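Local coordinates for putative tryptophan halogenase (Xanthomonas campestris pv. campestris, PDB 6Y1W), which probably halogenates an aromatic substrate with the help of reduced FAD, as flavin-dependent halogenases do, at residues A31-S36 with R172-F177; S65-H70 with I75-F80; L394-T399 with T404-D409. One frame throughout, in Å; residues are numbered along the deposited sequence. Where two conformers were deposited one is given.

Interaction 1. Residues A31-S36 with R172-F177; sequences AAAALS and RFLRRF
A33 carries most of this contact: its methyl group and carbonyl oxygen meet L174 and F177. About 149 Å² is buried between the two segments, summed over both.

Along 31-36, A31 packs on I358 of helix 350-363. A32 points toward 172-177 without touching it. Its carbonyl oxygen is used inside its own helix and is gripped twice. S36 N reaches A32 O at 2.9 Å, and S36 OG reaches A32 O at 2.8 Å. The two donors come from opposite faces of the carbonyl plane.

A33 is the real meeting point. Its CB lies 3.6 Å from F177 CD1 and 4.0 Å from L174 CD2. A33 O sits at the ring edge of F177, in the ring plane, 3.4 Å from CE1. With CG anti to the backbone N (chi1 180°), the F177 ring reaches across to the small alanine. L174 adds one methyl, CD2, beside the same CB. The contact is therefore small and largely apolar. A34 turns away to F69, L73, I358 and L362. L35 packs on L362 and F365. S36 leans on F181 and V183, its hydroxyl already tied back to A32.

Helix 25-39 follows strand 18-22 and the glycine-rich turn that probably binds FAD, as in Rossmann-type flavoproteins. Helix 167-180 leads into strand 184-195 of the same mixed sheet. L174 also touches W29 and M30. L73 of helix 65-73 touches both A33 and F177, so three helices meet here, with helix 350-363 packed against A34.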
ATOM      1  N   ALA A  31       0.953  -9.308 -23.519  1.00 14.59           N
ATOM      2  CA  ALA A  31       1.540  -7.982 -23.715  1.00 13.04           C
ATOM      3  C   ALA A  31       0.963  -7.318 -24.956  1.00 14.51           C
ATOM      4  O   ALA A  31       0.600  -6.134 -24.935  1.00 15.22           O
ATOM      5  CB  ALA A  31       3.065  -8.110 -23.830  1.00 13.97           C
ATOM      6  N   ALA A  32       0.879  -8.074 -26.056  1.00 13.05           N
ATOM      7  CA  ALA A  32       0.328  -7.518 -27.284  1.00 13.05           C
ATOM      8  C   ALA A  32      -1.101  -7.071 -27.077  1.00 13.25           C
ATOM      9  O   ALA A  32      -1.519  -6.047 -27.619  1.00 14.82           O
ATOM     10  CB  ALA A  32       0.374  -8.552 -28.406  1.00 15.47           C
ATOM     11  N   ALA A  33      -1.874  -7.852 -26.320  1.00 12.32           N
ATOM     12  CA  ALA A  33      -3.289  -7.543 -26.138  1.00 13.62           C
ATOM     13  C   ALA A  33      -3.478  -6.248 -25.372  1.00 15.18           C
ATOM     14  O   ALA A  33      -4.247  -5.370 -25.791  1.00 14.52           O
ATOM     15  CB  ALA A  33      -3.982  -8.710 -25.409  1.00 15.15           C
ATOM     16  N   ALA A  34      -2.794  -6.108 -24.229  1.00 14.41           N
ATOM     17  CA  ALA A  34      -2.971  -4.907 -23.424  1.00 13.07           C
ATOM     18  C   ALA A  34      -2.393  -3.681 -24.126  1.00 13.38           C
ATOM     19  O   ALA A  34      -3.005  -2.603 -24.079  1.00 14.87           O
ATOM     20  CB  ALA A  34      -2.315  -5.092 -22.051  1.00 17.70           C
ATOM     21  N   LEU A  35      -1.210  -3.824 -24.744  1.00 15.10           N
ATOM     22  CA  LEU A  35      -0.580  -2.672 -25.392  1.00 12.86           C
ATOM     23  C   LEU A  35      -1.399  -2.209 -26.589  1.00 16.19           C
ATOM     24  O   LEU A  35      -1.565  -0.998 -26.796  1.00 16.23           O
ATOM     25  CB  LEU A  35       0.848  -3.033 -25.822  1.00 15.56           C
ATOM     26  CG  LEU A  35       1.643  -1.945 -26.524  1.00 25.20           C
ATOM     27  CD1 LEU A  35       1.822  -0.785 -25.514  1.00 23.64           C
ATOM     28  CD2 LEU A  35       3.019  -2.510 -26.983  1.00 21.40           C
ATOM     29  N   SER A  36      -1.923  -3.153 -27.393  1.00 13.69           N
ATOM     30  CA  SER A  36      -2.664  -2.752 -28.584  1.00 14.61           C
ATOM     31  C   SER A  36      -4.031  -2.192 -28.216  1.00 16.74           C
ATOM     32  O   SER A  36      -4.494  -1.228 -28.843  1.00 15.51           O
ATOM     33  CB  SER A  36      -2.785  -3.917 -29.583  1.00 16.03           C
ATOM     34  OG  SER A  36      -3.641  -4.961 -29.083  1.00 15.37           O
ATOM     35  N   ARG A 172      -4.067 -18.108 -27.708  1.00 14.62           N
ATOM     36  CA  ARG A 172      -4.687 -17.984 -29.025  0.58 15.66           C
ATOM     37  C   ARG A 172      -5.844 -16.989 -28.990  1.00 17.97           C
ATOM     38  O   ARG A 172      -6.009 -16.197 -29.933  1.00 16.86           O
ATOM     39  CB  ARG A 172      -5.160 -19.358 -29.520  0.58 19.48           C
ATOM     40  CG  ARG A 172      -5.575 -19.366 -31.005  0.58 19.73           C
ATOM     41  CD  ARG A 172      -4.334 -19.190 -31.901  0.58 24.55           C
ATOM     42  NE  ARG A 172      -4.664 -18.954 -33.313  0.58 23.18           N
ATOM     43  CZ  ARG A 172      -5.160 -17.816 -33.788  0.58 28.93           C
ATOM     44  NH1 ARG A 172      -5.393 -16.812 -32.964  0.58 18.27           N
ATOM     45  NH2 ARG A 172      -5.426 -17.682 -35.085  0.58 32.25           N
ATOM     46  N   PHE A 173      -6.609 -16.980 -27.891  1.00 15.20           N
ATOM     47  CA  PHE A 173      -7.685 -16.012 -27.692  1.00 14.03           C
ATOM     48  C   PHE A 173      -7.127 -14.595 -27.665  1.00 15.56           C
ATOM     49  O   PHE A 173      -7.656 -13.692 -28.327  1.00 16.77           O
ATOM     50  CB  PHE A 173      -8.432 -16.363 -26.390  1.00 16.05           C
ATOM     51  CG  PHE A 173      -9.502 -15.400 -26.007  1.00 15.31           C
ATOM     52  CD1 PHE A 173     -10.822 -15.590 -26.439  1.00 18.16           C
ATOM     53  CD2 PHE A 173      -9.235 -14.356 -25.156  1.00 18.41           C
ATOM     54  CE1 PHE A 173     -11.833 -14.691 -26.035  1.00 20.50           C
ATOM     55  CE2 PHE A 173     -10.242 -13.447 -24.775  1.00 19.71           C
ATOM     56  CZ  PHE A 173     -11.528 -13.629 -25.207  1.00 18.89           C
ATOM     57  N   LEU A 174      -6.010 -14.399 -26.970  1.00 13.43           N
ATOM     58  CA  LEU A 174      -5.413 -13.069 -26.921  1.00 12.73           C
ATOM     59  C   LEU A 174      -4.798 -12.668 -28.241  1.00 14.87           C
ATOM     60  O   LEU A 174      -4.718 -11.466 -28.534  1.00 15.44           O
ATOM     61  CB  LEU A 174      -4.352 -12.993 -25.830  1.00 14.32           C
ATOM     62  CG  LEU A 174      -4.885 -13.191 -24.412  1.00 16.06           C
ATOM     63  CD1 LEU A 174      -3.706 -13.469 -23.476  1.00 17.65           C
ATOM     64  CD2 LEU A 174      -5.669 -11.966 -23.940  1.00 17.81           C
ATOM     65  N   ARG A 175      -4.316 -13.642 -29.020  1.00 16.40           N
ATOM     66  CA  ARG A 175      -3.799 -13.315 -30.342  1.00 15.72           C
ATOM     67  C   ARG A 175      -4.912 -12.755 -31.216  1.00 18.73           C
ATOM     68  O   ARG A 175      -4.719 -11.762 -31.932  1.00 16.82           O
ATOM     69  CB  ARG A 175      -3.212 -14.556 -31.014  1.00 15.77           C
ATOM     70  CG  ARG A 175      -2.873 -14.290 -32.487  1.00 15.53           C
ATOM     71  CD  ARG A 175      -2.099 -15.492 -33.081  1.00 18.63           C
ATOM     72  NE  ARG A 175      -2.217 -15.450 -34.532  1.00 18.64           N
ATOM     73  CZ  ARG A 175      -1.846 -16.458 -35.323  1.00 20.66           C
ATOM     74  NH1 ARG A 175      -1.308 -17.549 -34.811  1.00 21.52           N
ATOM     75  NH2 ARG A 175      -2.002 -16.351 -36.651  1.00 26.03           N
ATOM     76  N   ARG A 176      -6.075 -13.407 -31.186  1.00 15.16           N
ATOM     77  CA  ARG A 176      -7.229 -12.925 -31.951  1.00 18.92           C
ATOM     78  C   ARG A 176      -7.615 -11.518 -31.518  1.00 23.60           C
ATOM     79  O   ARG A 176      -7.823 -10.620 -32.345  1.00 19.54           O
ATOM     80  CB  ARG A 176      -8.413 -13.865 -31.750  1.00 20.84           C
ATOM     81  CG  ARG A 176      -8.300 -15.194 -32.446  1.00 33.81           C
ATOM     82  CD  ARG A 176      -9.593 -16.023 -32.269  1.00 39.70           C
ATOM     83  NE  ARG A 176      -9.298 -17.431 -31.994  1.00 50.63           N
ATOM     84  CZ  ARG A 176      -8.813 -18.277 -32.902  1.00 55.81           C
ATOM     85  NH1 ARG A 176      -8.570 -17.859 -34.140  1.00 44.12           N
ATOM     86  NH2 ARG A 176      -8.568 -19.542 -32.575  1.00 56.75           N
ATOM     87  N   PHE A 177      -7.712 -11.316 -30.212  1.00 17.62           N
ATOM     88  CA  PHE A 177      -7.979  -9.978 -29.667  1.00 17.71           C
ATOM     89  C   PHE A 177      -6.969  -8.937 -30.165  1.00 19.48           C
ATOM     90  O   PHE A 177      -7.341  -7.823 -30.569  1.00 17.73           O
ATOM     91  CB  PHE A 177      -7.971 -10.124 -28.141  1.00 17.26           C
ATOM     92  CG  PHE A 177      -8.217  -8.846 -27.345  1.00 12.98           C
ATOM     93  CD1 PHE A 177      -7.151  -7.972 -27.056  1.00 13.51           C
ATOM     94  CD2 PHE A 177      -9.464  -8.536 -26.821  1.00 15.98           C
ATOM     95  CE1 PHE A 177      -7.334  -6.828 -26.283  1.00 14.45           C
ATOM     96  CE2 PHE A 177      -9.650  -7.357 -26.041  1.00 14.43           C
ATOM     97  CZ  PHE A 177      -8.590  -6.513 -25.776  1.00 14.92           C
TER

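Interaction 2. Residues S65-H70 with I75-F80; sequences SLVTFH and IDEAQF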
ATOM      1  N   SER A  65      -6.222 -11.228  -9.683  1.00 12.77           N
ATOM      2  CA  SER A  65      -5.794 -10.100 -10.507  1.00 14.22           C
ATOM      3  C   SER A  65      -6.147 -10.291 -11.982  1.00 14.94           C
ATOM      4  O   SER A  65      -6.288  -9.294 -12.704  1.00 14.94           O
ATOM      5  CB  SER A  65      -4.292  -9.878 -10.316  1.00 13.52           C
ATOM      6  OG  SER A  65      -3.571 -11.051 -10.697  1.00 15.19           O
ATOM      7  N   LEU A  66      -6.269 -11.534 -12.468  1.00 12.34           N
ATOM      8  CA  LEU A  66      -6.591 -11.692 -13.882  1.00 10.82           C
ATOM      9  C   LEU A  66      -8.012 -11.222 -14.168  1.00 15.71           C
ATOM     10  O   LEU A  66      -8.310 -10.819 -15.294  1.00 14.60           O
ATOM     11  CB  LEU A  66      -6.436 -13.139 -14.355  1.00 13.56           C
ATOM     12  CG  LEU A  66      -6.392 -13.322 -15.880  1.00 13.83           C
ATOM     13  CD1 LEU A  66      -5.129 -12.710 -16.495  1.00 11.99           C
ATOM     14  CD2 LEU A  66      -6.433 -14.797 -16.264  1.00 18.44           C
ATOM     15  N   VAL A  67      -8.909 -11.310 -13.184  1.00 11.46           N
ATOM     16  CA  VAL A  67     -10.262 -10.783 -13.377  1.00 11.83           C
ATOM     17  C   VAL A  67     -10.184  -9.289 -13.662  1.00 17.32           C
ATOM     18  O   VAL A  67     -10.857  -8.759 -14.558  1.00 15.34           O
ATOM     19  CB  VAL A  67     -11.137 -11.070 -12.143  1.00 17.50           C
ATOM     20  CG1 VAL A  67     -12.581 -10.611 -12.389  1.00 16.55           C
ATOM     21  CG2 VAL A  67     -11.125 -12.544 -11.795  1.00 12.95           C
ATOM     22  N   THR A  68      -9.359  -8.589 -12.898  1.00 15.32           N
ATOM     23  CA  THR A  68      -9.144  -7.168 -13.155  1.00 14.40           C
ATOM     24  C   THR A  68      -8.511  -6.922 -14.518  1.00 13.80           C
ATOM     25  O   THR A  68      -8.898  -5.976 -15.215  1.00 14.49           O
ATOM     26  CB  THR A  68      -8.278  -6.596 -12.033  1.00 18.33           C
ATOM     27  OG1 THR A  68      -8.969  -6.779 -10.797  1.00 21.77           O
ATOM     28  CG2 THR A  68      -8.011  -5.096 -12.259  1.00 17.12           C
ATOM     29  N   PHE A  69      -7.499  -7.707 -14.902  1.00 14.59           N
ATOM     30  CA  PHE A  69      -6.886  -7.553 -16.234  1.00 13.72           C
ATOM     31  C   PHE A  69      -7.947  -7.556 -17.342  1.00 14.27           C
ATOM     32  O   PHE A  69      -7.920  -6.728 -18.268  1.00 15.11           O
ATOM     33  CB  PHE A  69      -5.884  -8.711 -16.466  1.00 17.95           C
ATOM     34  CG  PHE A  69      -4.965  -8.535 -17.676  1.00 14.76           C
ATOM     35  CD1 PHE A  69      -4.090  -7.459 -17.754  1.00 14.02           C
ATOM     36  CD2 PHE A  69      -4.971  -9.491 -18.703  1.00 16.92           C
ATOM     37  CE1 PHE A  69      -3.192  -7.344 -18.853  1.00 11.26           C
ATOM     38  CE2 PHE A  69      -4.108  -9.374 -19.819  1.00 17.01           C
ATOM     39  CZ  PHE A  69      -3.218  -8.315 -19.880  1.00 15.76           C
ATOM     40  N   HIS A  70      -8.896  -8.486 -17.268  1.00 15.24           N
ATOM     41  CA  HIS A  70      -9.898  -8.562 -18.322  1.00 15.30           C
ATOM     42  C   HIS A  70     -10.862  -7.391 -18.251  1.00 16.85           C
ATOM     43  O   HIS A  70     -11.337  -6.939 -19.297  1.00 15.56           O
ATOM     44  CB  HIS A  70     -10.624  -9.916 -18.251  1.00 14.44           C
ATOM     45  CG  HIS A  70      -9.733 -11.031 -18.660  1.00 14.70           C
ATOM     46  ND1 HIS A  70     -10.061 -12.360 -18.502  1.00 14.36           N
ATOM     47  CD2 HIS A  70      -8.524 -11.009 -19.273  1.00 15.43           C
ATOM     48  CE1 HIS A  70      -9.077 -13.109 -18.975  1.00 15.79           C
ATOM     49  NE2 HIS A  70      -8.136 -12.316 -19.449  1.00 16.22           N
ATOM     50  N   ILE A  75     -12.431  -7.557 -21.891  1.00 14.65           N
ATOM     51  CA  ILE A  75     -12.614  -8.934 -22.317  1.00 16.80           C
ATOM     52  C   ILE A  75     -13.754  -9.516 -21.514  1.00 16.82           C
ATOM     53  O   ILE A  75     -13.757  -9.396 -20.286  1.00 17.41           O
ATOM     54  CB  ILE A  75     -11.319  -9.743 -22.115  1.00 16.71           C
ATOM     55  CG1 ILE A  75     -10.336  -9.332 -23.196  1.00 18.57           C
ATOM     56  CG2 ILE A  75     -11.604 -11.295 -22.097  1.00 15.09           C
ATOM     57  CD1 ILE A  75      -8.945  -9.934 -22.991  1.00 17.33           C
ATOM     58  N   ASP A  76     -14.753 -10.084 -22.210  1.00 16.82           N
ATOM     59  CA  ASP A  76     -15.919 -10.670 -21.557  1.00 16.74           C
ATOM     60  C   ASP A  76     -15.556 -11.986 -20.883  1.00 13.81           C
ATOM     61  O   ASP A  76     -15.022 -12.899 -21.528  1.00 15.74           O
ATOM     62  CB  ASP A  76     -17.026 -10.916 -22.602  1.00 18.55           C
ATOM     63  CG  ASP A  76     -18.251 -11.554 -21.992  1.00 20.15           C
ATOM     64  OD1 ASP A  76     -18.978 -10.851 -21.247  1.00 22.75           O
ATOM     65  OD2 ASP A  76     -18.474 -12.768 -22.199  1.00 19.18           O
ATOM     66  N   GLU A  77     -15.914 -12.112 -19.602  1.00 16.34           N
ATOM     67  CA  GLU A  77     -15.475 -13.274 -18.826  1.00 17.72           C
ATOM     68  C   GLU A  77     -16.043 -14.581 -19.368  1.00 16.13           C
ATOM     69  O   GLU A  77     -15.296 -15.547 -19.581  1.00 15.48           O
ATOM     70  CB  GLU A  77     -15.861 -13.100 -17.366  1.00 16.32           C
ATOM     71  CG  GLU A  77     -15.471 -14.310 -16.545  1.00 13.94           C
ATOM     72  CD  GLU A  77     -15.855 -14.155 -15.090  1.00 16.24           C
ATOM     73  OE1 GLU A  77     -17.060 -14.271 -14.790  1.00 19.78           O
ATOM     74  OE2 GLU A  77     -14.936 -13.869 -14.267  1.00 15.97           O
ATOM     75  N   ALA A  78     -17.360 -14.637 -19.648  1.00 16.38           N
ATOM     76  CA  ALA A  78     -17.921 -15.902 -20.120  1.00 16.80           C
ATOM     77  C   ALA A  78     -17.327 -16.318 -21.475  1.00 13.97           C
ATOM     78  O   ALA A  78     -17.081 -17.507 -21.705  1.00 18.11           O
ATOM     79  CB  ALA A  78     -19.458 -15.822 -20.178  1.00 15.92           C
ATOM     80  N   GLN A  79     -17.079 -15.357 -22.379  1.00 14.17           N
ATOM     81  CA  GLN A  79     -16.500 -15.681 -23.681  1.00 14.63           C
ATOM     82  C   GLN A  79     -15.078 -16.201 -23.533  1.00 14.55           C
ATOM     83  O   GLN A  79     -14.707 -17.230 -24.118  1.00 16.36           O
ATOM     84  CB  GLN A  79     -16.550 -14.426 -24.557  1.00 21.11           C
ATOM     85  CG  GLN A  79     -15.859 -14.460 -25.878  1.00 24.15           C
ATOM     86  CD  GLN A  79     -15.730 -13.029 -26.424  1.00 31.17           C
ATOM     87  OE1 GLN A  79     -14.675 -12.622 -26.897  1.00 58.74           O
ATOM     88  NE2 GLN A  79     -16.803 -12.252 -26.299  1.00 40.54           N
ATOM     89  N   PHE A  80     -14.282 -15.513 -22.701  1.00 16.40           N
ATOM     90  CA  PHE A  80     -12.924 -15.957 -22.411  1.00 13.79           C
ATOM     91  C   PHE A  80     -12.917 -17.370 -21.809  1.00 13.46           C
ATOM     92  O   PHE A  80     -12.113 -18.213 -22.206  1.00 15.47           O
ATOM     93  CB  PHE A  80     -12.270 -14.927 -21.464  1.00 11.82           C
ATOM     94  CG  PHE A  80     -11.372 -15.550 -20.427  1.00 12.03           C
ATOM     95  CD1 PHE A  80     -10.161 -16.158 -20.820  1.00 14.93           C
ATOM     96  CD2 PHE A  80     -11.729 -15.545 -19.089  1.00 14.42           C
ATOM     97  CE1 PHE A  80      -9.330 -16.757 -19.878  1.00 13.70           C
ATOM     98  CE2 PHE A  80     -10.897 -16.145 -18.132  1.00 13.47           C
ATOM     99  CZ  PHE A  80      -9.732 -16.760 -18.527  1.00 13.16           C
TER
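H70 fills the tight centre of the contact, between I75 and F80. Its ring edge is turned to the face of F80 in a T-shaped stack. The centroids are 4.5 Å apart and the planes meet at 70°. H70 CE1 stands over the middle of the F80 ring, 3.6 Å from F80 CE2. One face of the imidazole receives I75 CG2 in a CH-pi contact, 4.1 Å from the ring centroid. That methyl is the branch of I75 anti to the backbone N. The opposite face lies against L66 O, near the rim. H70 NE2 is bonded to Y170 OH, which helps fix the ring. The backbones join through I75 N and H70 O, 2.9 Å apart.

The rest is looser. L66 CD2 only reaches F80 CZ at 4.5 Å. V67 CG1 stays 4.4 Å from E77 OE2, whose carboxylate is bound by Y161, Y163, Y499 and H153. On the solvent side D76 points away from 65-70; its OD2 accepts from Q79 N at 2.9 Å.

Two consecutive helices are joined here by a short turn: helix 65-73 ends, and helix 77-83 starts from D76 as N-cap. L66 also packs on I351, a predicted FAD-binding residue.

Interaction 3. Residues L394-T399 with T404-D409; sequences LHYHAT and TAFWRD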
ATOM      1  N   LEU A 394       7.987 -19.656   2.519  1.00 12.06           N
ATOM      2  CA  LEU A 394       7.191 -19.998   3.688  1.00 13.19           C
ATOM      3  C   LEU A 394       6.580 -21.395   3.587  1.00 19.09           C
ATOM      4  O   LEU A 394       6.564 -22.147   4.572  1.00 14.52           O
ATOM      5  CB  LEU A 394       6.102 -18.942   3.848  1.00 13.73           C
ATOM      6  CG  LEU A 394       5.020 -19.266   4.849  1.00 15.14           C
ATOM      7  CD1 LEU A 394       5.558 -19.377   6.298  1.00 18.95           C
ATOM      8  CD2 LEU A 394       3.945 -18.203   4.780  1.00 17.63           C
ATOM      9  N   HIS A 395       6.103 -21.775   2.397  1.00 13.40           N
ATOM     10  CA  HIS A 395       5.458 -23.085   2.259  1.00 13.02           C
ATOM     11  C   HIS A 395       6.412 -24.235   2.577  1.00 12.78           C
ATOM     12  O   HIS A 395       5.974 -25.262   3.108  1.00 14.63           O
ATOM     13  CB  HIS A 395       4.907 -23.234   0.841  1.00 13.98           C
ATOM     14  CG  HIS A 395       3.520 -22.686   0.678  1.00 14.26           C
ATOM     15  ND1 HIS A 395       2.446 -23.183   1.397  1.00 13.96           N
ATOM     16  CD2 HIS A 395       3.030 -21.692  -0.110  1.00 12.59           C
ATOM     17  CE1 HIS A 395       1.347 -22.524   1.049  1.00 15.59           C
ATOM     18  NE2 HIS A 395       1.669 -21.624   0.131  1.00 12.91           N
ATOM     19  N   TYR A 396       7.694 -24.092   2.240  1.00 13.62           N
ATOM     20  CA  TYR A 396       8.671 -25.149   2.480  1.00 13.40           C
ATOM     21  C   TYR A 396       9.247 -25.080   3.885  1.00 17.76           C
ATOM     22  O   TYR A 396       9.570 -26.131   4.460  1.00 14.56           O
ATOM     23  CB  TYR A 396       9.816 -25.063   1.462  1.00 13.50           C
ATOM     24  CG  TYR A 396       9.404 -25.556   0.100  1.00 13.99           C
ATOM     25  CD1 TYR A 396       9.335 -26.910  -0.163  1.00 15.05           C
ATOM     26  CD2 TYR A 396       9.095 -24.661  -0.937  1.00 13.94           C
ATOM     27  CE1 TYR A 396       8.979 -27.398  -1.415  1.00 15.87           C
ATOM     28  CE2 TYR A 396       8.718 -25.158  -2.197  1.00 14.64           C
ATOM     29  CZ  TYR A 396       8.679 -26.521  -2.418  1.00 17.87           C
ATOM     30  OH  TYR A 396       8.340 -27.050  -3.636  1.00 14.68           O
ATOM     31  N   HIS A 397       9.399 -23.873   4.443  1.00 15.14           N
ATOM     32  CA  HIS A 397      10.098 -23.712   5.722  1.00 13.81           C
ATOM     33  C   HIS A 397       9.197 -23.961   6.914  1.00 16.62           C
ATOM     34  O   HIS A 397       9.670 -24.467   7.942  1.00 19.35           O
ATOM     35  CB  HIS A 397      10.689 -22.296   5.828  1.00 16.58           C
ATOM     36  CG  HIS A 397      11.657 -22.118   6.970  1.00 14.77           C
ATOM     37  ND1 HIS A 397      12.808 -22.873   7.079  1.00 16.31           N
ATOM     38  CD2 HIS A 397      11.671 -21.242   8.008  1.00 18.74           C
ATOM     39  CE1 HIS A 397      13.495 -22.463   8.142  1.00 17.81           C
ATOM     40  NE2 HIS A 397      12.831 -21.480   8.725  1.00 17.29           N
ATOM     41  N   ALA A 398       7.919 -23.591   6.818  1.00 14.91           N
ATOM     42  CA  ALA A 398       6.970 -23.794   7.916  1.00 17.94           C
ATOM     43  C   ALA A 398       6.414 -25.211   7.806  1.00 19.49           C
ATOM     44  O   ALA A 398       5.434 -25.467   7.109  1.00 17.82           O
ATOM     45  CB  ALA A 398       5.872 -22.742   7.876  1.00 15.06           C
ATOM     46  N   THR A 399       7.064 -26.176   8.471  1.00 16.00           N
ATOM     47  CA  THR A 399       6.595 -27.553   8.353  1.00 15.18           C
ATOM     48  C   THR A 399       7.010 -28.305   9.602  1.00 17.54           C
ATOM     49  O   THR A 399       8.058 -28.004  10.187  1.00 18.09           O
ATOM     50  CB  THR A 399       7.132 -28.289   7.105  1.00 16.00           C
ATOM     51  OG1 THR A 399       6.590 -29.614   7.100  1.00 16.54           O
ATOM     52  CG2 THR A 399       8.680 -28.363   7.102  1.00 16.57           C
ATOM     53  N   THR A 404      12.002 -36.886   5.577  1.00 15.63           N
ATOM     54  CA  THR A 404      12.977 -37.082   4.519  1.00 16.16           C
ATOM     55  C   THR A 404      14.054 -36.019   4.677  1.00 11.68           C
ATOM     56  O   THR A 404      13.854 -34.996   5.375  1.00 15.27           O
ATOM     57  CB  THR A 404      12.379 -36.969   3.096  1.00 15.93           C
ATOM     58  OG1 THR A 404      12.025 -35.588   2.857  1.00 18.00           O
ATOM     59  CG2 THR A 404      11.156 -37.856   2.935  1.00 19.56           C
ATOM     60  N   ALA A 405      15.223 -36.284   4.081  1.00 16.35           N
ATOM     61  CA  ALA A 405      16.301 -35.303   4.116  1.00 14.71           C
ATOM     62  C   ALA A 405      15.854 -33.985   3.484  1.00 16.13           C
ATOM     63  O   ALA A 405      16.205 -32.898   3.964  1.00 17.21           O
ATOM     64  CB  ALA A 405      17.529 -35.847   3.379  1.00 18.95           C
ATOM     65  N   PHE A 406      15.060 -34.074   2.414  1.00 17.55           N
ATOM     66  CA  PHE A 406      14.492 -32.891   1.774  1.00 17.47           C
ATOM     67  C   PHE A 406      13.729 -32.022   2.777  1.00 17.23           C
ATOM     68  O   PHE A 406      14.009 -30.828   2.919  1.00 16.80           O
ATOM     69  CB  PHE A 406      13.566 -33.328   0.621  1.00 15.02           C
ATOM     70  CG  PHE A 406      12.856 -32.169  -0.059  1.00 15.82           C
ATOM     71  CD1 PHE A 406      13.452 -31.503  -1.107  1.00 17.05           C
ATOM     72  CD2 PHE A 406      11.591 -31.823   0.337  1.00 14.04           C
ATOM     73  CE1 PHE A 406      12.770 -30.440  -1.745  1.00 16.83           C
ATOM     74  CE2 PHE A 406      10.883 -30.766  -0.274  1.00 14.93           C
ATOM     75  CZ  PHE A 406      11.494 -30.083  -1.343  1.00 15.55           C
ATOM     76  N   TRP A 407      12.802 -32.613   3.533  1.00 18.21           N
ATOM     77  CA  TRP A 407      12.043 -31.799   4.486  1.00 13.53           C
ATOM     78  C   TRP A 407      12.904 -31.321   5.658  1.00 15.33           C
ATOM     79  O   TRP A 407      12.683 -30.223   6.174  1.00 15.59           O
ATOM     80  CB  TRP A 407      10.817 -32.566   4.996  1.00 13.62           C
ATOM     81  CG  TRP A 407       9.799 -32.679   3.893  1.00 14.95           C
ATOM     82  CD1 TRP A 407       9.406 -33.832   3.242  1.00 15.37           C
ATOM     83  CD2 TRP A 407       9.098 -31.594   3.247  1.00 17.42           C
ATOM     84  NE1 TRP A 407       8.469 -33.515   2.262  1.00 16.51           N
ATOM     85  CE2 TRP A 407       8.290 -32.154   2.235  1.00 17.05           C
ATOM     86  CE3 TRP A 407       9.070 -30.208   3.445  1.00 17.16           C
ATOM     87  CZ2 TRP A 407       7.442 -31.376   1.420  1.00 16.33           C
ATOM     88  CZ3 TRP A 407       8.199 -29.416   2.613  1.00 16.27           C
ATOM     89  CH2 TRP A 407       7.429 -30.014   1.622  1.00 18.05           C
ATOM     90  N   ARG A 408      13.839 -32.146   6.139  1.00 17.58           N
ATOM     91  CA  ARG A 408      14.720 -31.666   7.208  1.00 17.82           C
ATOM     92  C   ARG A 408      15.530 -30.473   6.736  1.00 16.67           C
ATOM     93  O   ARG A 408      15.746 -29.515   7.503  1.00 18.46           O
ATOM     94  CB  ARG A 408      15.656 -32.788   7.678  1.00 16.21           C
ATOM     95  CG  ARG A 408      14.911 -33.900   8.428  1.00 16.61           C
ATOM     96  CD  ARG A 408      15.926 -34.908   9.052  1.00 15.21           C
ATOM     97  NE  ARG A 408      16.705 -35.695   8.087  1.00 17.29           N
ATOM     98  CZ  ARG A 408      16.317 -36.827   7.487  1.00 17.99           C
ATOM     99  NH1 ARG A 408      15.088 -37.326   7.674  1.00 15.69           N
ATOM    100  NH2 ARG A 408      17.157 -37.463   6.676  1.00 16.37           N
ATOM    101  N   ASP A 409      15.976 -30.511   5.477  1.00 15.10           N
ATOM    102  CA  ASP A 409      16.752 -29.387   4.945  1.00 16.54           C
ATOM    103  C   ASP A 409      15.872 -28.145   4.790  1.00 19.07           C
ATOM    104  O   ASP A 409      16.289 -27.028   5.130  1.00 20.38           O
ATOM    105  CB  ASP A 409      17.388 -29.734   3.596  1.00 17.65           C
ATOM    106  CG  ASP A 409      18.514 -30.769   3.712  1.00 22.72           C
ATOM    107  OD1 ASP A 409      18.890 -31.172   4.848  1.00 22.96           O
ATOM    108  OD2 ASP A 409      18.987 -31.193   2.654  1.00 21.95           O
TER
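Y396 meets the rings of F406 and W407, which pack on each other. F406 CD2 lies over the centre of one face of the W407 indole. W407 CE2 in turn lies at the F406 ring edge, in its plane. Y396 CE1 comes to the same ring's edge, 3.7 Å from F406 CZ. Y396 CD1 is 3.9 Å from W407 CZ3. Two consecutive helices are joined here by a short loop, the end of helix 371-397 packed on the start of helix 405-412.

F406 extends its ring to the tyrosine with CG anti to the backbone N (chi1 177°). T399, beyond the helix end, crosses W407 at about a right angle and sets CG2 4.1 Å from W407 CE3. W407 CZ3 also lies 4.0 Å from Y396 O, a buried carbonyl oxygen with no hydrogen-bond partner in the model.

Y396 OH binds E344, and T399 OG1 binds W97 O. W407 NE1 binds the carbonyl oxygen of D269, which with R270 lines butanediol sites in the crystal. The neighbouring H395 bonds E347, a predicted tryptophan-binding residue. The second helix is N-capped by T404: W407 N donates to T404 OG1 at 3.1 Å with an N-H...O angle of 167°.

From the N terminus, helix 25-39 supplies the first half of interaction 1. Interaction 2 follows and closes at once, with only four residues between its segments. Interaction 1 closes later, at 172-177, so its long loop encloses interaction 2. The two also touch in space: F177 CE2 packs on I75 CG1 at 3.5 Å, and F173 reaches I75, Q79 and F80. Together they tie helix 25-39, which follows the probable FAD-binding glycine-rich turn, to helices 65-73, 77-83 and 167-180. Interaction 3 comes in series, much further along. It closes another short loop, between helices 371-397 and 405-412. Its centre is about 40 Å from that of interaction 1, on the opposite side of the chain's centre.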